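Local coordinates for DotU family type IV/VI secretion system protein (Acinetobacter baumannii, PDB 6Y4R) that forms the cytoplasmic domain of TssL, a DotU-family component of the bacterial type VI secretion system, at residues K33-L38 and S88-S93. Numbering follows the deposited sequence.
Sequences KILDLL and SPLQLS
Leu-35 on helix 27-47 and Leu-90 in the first turn of the short helix 90-95 bring their backbones to a CA–CA distance of 8.8 Å, so only side chains meet. Leu-90 does the bridging: its CB points at the long helix, and its two methyls part to reach neighbouring residues. CD1 of Leu-90 lies 3.6 Å from CG2 of Ile-34, while CD2 of Leu-90 comes to 3.9 Å from CD2 of Leu-35. In Ile-34 the CG2 methyl stands anti to the backbone N and faces Leu-90; the longer CG1 branch, anti to the carbonyl carbon (chi1 -58°), leads away from it. No hydrogen bond crosses here; the contact is apolar and largely buried. In this all-helical DotU-family domain it seats the start of helix 90-95 against the flank of helix 27-47. Pro-89 is the N-cap residue of that short helix, and Pro-89 O accepts a hydrogen bond from Ser-93 N at 2.8 Å. Asp-67 of helix 52-71 takes the backbone N-H groups of Leu-90 and Gln-91, one on each carboxylate oxygen. Arg-31 hydrogen-bonds through NH2 to the carbonyl O of Ser-88 and also touches the side chain of Leu-90.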
loop_
_atom_site.group_PDB
_atom_site.type_symbol
_atom_site.label_atom_id
_atom_site.label_comp_id
_atom_site.label_asym_id
_atom_site.label_seq_id
_atom_site.Cartn_x
_atom_site.Cartn_y
_atom_site.Cartn_z
ATOM N N LYS A 33 -6.684 4.185 -13.798
ATOM C CA LYS A 33 -6.437 2.749 -13.833
ATOM C C LYS A 33 -6.279 2.190 -12.423
ATOM O O LYS A 33 -6.784 1.099 -12.127
ATOM C CB LYS A 33 -5.210 2.454 -14.700
ATOM C CG LYS A 33 -5.033 1.004 -15.050
ATOM C CD LYS A 33 -3.598 0.719 -15.476
ATOM C CE LYS A 33 -3.254 1.491 -16.771
ATOM N NZ LYS A 33 -1.927 1.108 -17.374
ATOM N N ILE A 34 -5.637 2.958 -11.529
ATOM C CA ILE A 34 -5.525 2.590 -10.110
ATOM C C ILE A 34 -6.899 2.565 -9.442
ATOM O O ILE A 34 -7.225 1.638 -8.685
ATOM C CB ILE A 34 -4.586 3.574 -9.377
ATOM C CG1 ILE A 34 -3.177 3.599 -10.006
ATOM C CG2 ILE A 34 -4.558 3.287 -7.860
ATOM C CD1 ILE A 34 -2.400 2.318 -9.859
ATOM N N LEU A 35 -7.722 3.594 -9.694
ATOM C CA LEU A 35 -9.046 3.632 -9.072
ATOM C C LEU A 35 -9.912 2.469 -9.530
ATOM O O LEU A 35 -10.648 1.885 -8.728
ATOM C CB LEU A 35 -9.749 4.958 -9.366
ATOM C CG LEU A 35 -9.100 6.238 -8.842
ATOM C CD1 LEU A 35 -9.762 7.480 -9.470
ATOM C CD2 LEU A 35 -9.156 6.271 -7.324
ATOM N N ASP A 36 -9.819 2.088 -10.804
ATOM C CA ASP A 36 -10.628 0.968 -11.265
ATOM C C ASP A 36 -10.074 -0.356 -10.756
ATOM O O ASP A 36 -10.841 -1.298 -10.537
ATOM C CB ASP A 36 -10.723 0.966 -12.793
ATOM C CG ASP A 36 -11.772 -0.010 -13.316
ATOM O OD1 ASP A 36 -12.738 -0.309 -12.579
ATOM O OD2 ASP A 36 -11.626 -0.482 -14.464
ATOM N N LEU A 37 -8.763 -0.432 -10.506
ATOM C CA LEU A 37 -8.210 -1.657 -9.948
ATOM C C LEU A 37 -8.572 -1.815 -8.491
ATOM O O LEU A 37 -8.649 -2.950 -8.005
ATOM C CB LEU A 37 -6.689 -1.684 -10.036
ATOM C CG LEU A 37 -5.999 -1.838 -11.378
ATOM C CD1 LEU A 37 -4.524 -1.536 -11.138
ATOM C CD2 LEU A 37 -6.238 -3.210 -12.002
ATOM N N LEU A 38 -8.762 -0.695 -7.774
ATOM C CA LEU A 38 -9.191 -0.793 -6.381
ATOM C C LEU A 38 -10.666 -1.150 -6.252
ATOM O O LEU A 38 -11.039 -1.844 -5.305
ATOM C CB LEU A 38 -8.881 0.497 -5.607
ATOM C CG LEU A 38 -7.430 0.998 -5.574
ATOM C CD1 LEU A 38 -7.358 2.434 -5.087
ATOM C CD2 LEU A 38 -6.565 0.098 -4.690
ATOM N N SER A 88 -4.502 15.765 -5.995
ATOM C CA SER A 88 -5.282 14.972 -5.052
ATOM C C SER A 88 -4.609 13.626 -4.871
ATOM O O SER A 88 -4.847 12.707 -5.661
ATOM C CB SER A 88 -6.720 14.771 -5.524
ATOM O OG SER A 88 -7.491 14.263 -4.446
ATOM N N PRO A 89 -3.792 13.452 -3.853
ATOM C CA PRO A 89 -3.280 12.109 -3.573
ATOM C C PRO A 89 -4.406 11.212 -3.100
ATOM O O PRO A 89 -5.402 11.672 -2.538
ATOM C CB PRO A 89 -2.213 12.332 -2.495
ATOM C CG PRO A 89 -2.022 13.828 -2.411
ATOM C CD PRO A 89 -3.200 14.500 -3.021
ATOM N N LEU A 90 -4.257 9.912 -3.371
ATOM C CA LEU A 90 -5.364 8.976 -3.141
ATOM C C LEU A 90 -5.664 8.794 -1.654
ATOM O O LEU A 90 -6.793 8.437 -1.280
ATOM C CB LEU A 90 -5.057 7.622 -3.763
ATOM C CG LEU A 90 -4.966 7.638 -5.281
ATOM C CD1 LEU A 90 -4.722 6.226 -5.863
ATOM C CD2 LEU A 90 -6.214 8.280 -5.857
ATOM N N GLN A 91 -4.673 9.025 -0.793
ATOM C CA GLN A 91 -4.945 9.025 0.635
ATOM C C GLN A 91 -5.926 10.118 0.990
ATOM O O GLN A 91 -6.837 9.905 1.797
ATOM C CB GLN A 91 -3.657 9.208 1.432
ATOM C CG GLN A 91 -2.942 7.919 1.804
ATOM C CD GLN A 91 -3.670 7.172 2.936
ATOM O OE1 GLN A 91 -4.065 7.765 3.947
ATOM N NE2 GLN A 91 -3.838 5.868 2.766
ATOM N N LEU A 92 -5.808 11.268 0.326
ATOM C CA LEU A 92 -6.654 12.412 0.639
ATOM C C LEU A 92 -7.978 12.313 -0.101
ATOM O O LEU A 92 -9.039 12.623 0.457
ATOM C CB LEU A 92 -5.916 13.694 0.244
ATOM C CG LEU A 92 -6.590 15.051 0.402
ATOM C CD1 LEU A 92 -6.622 15.425 1.869
ATOM C CD2 LEU A 92 -5.893 16.122 -0.395
ATOM N N SER A 93 -7.932 11.783 -1.325
ATOM C CA SER A 93 -9.140 11.645 -2.132
ATOM C C SER A 93 -10.049 10.547 -1.590
ATOM O O SER A 93 -11.255 10.770 -1.410
ATOM C CB SER A 93 -8.754 11.415 -3.605
ATOM O OG SER A 93 -9.860 11.086 -4.432
#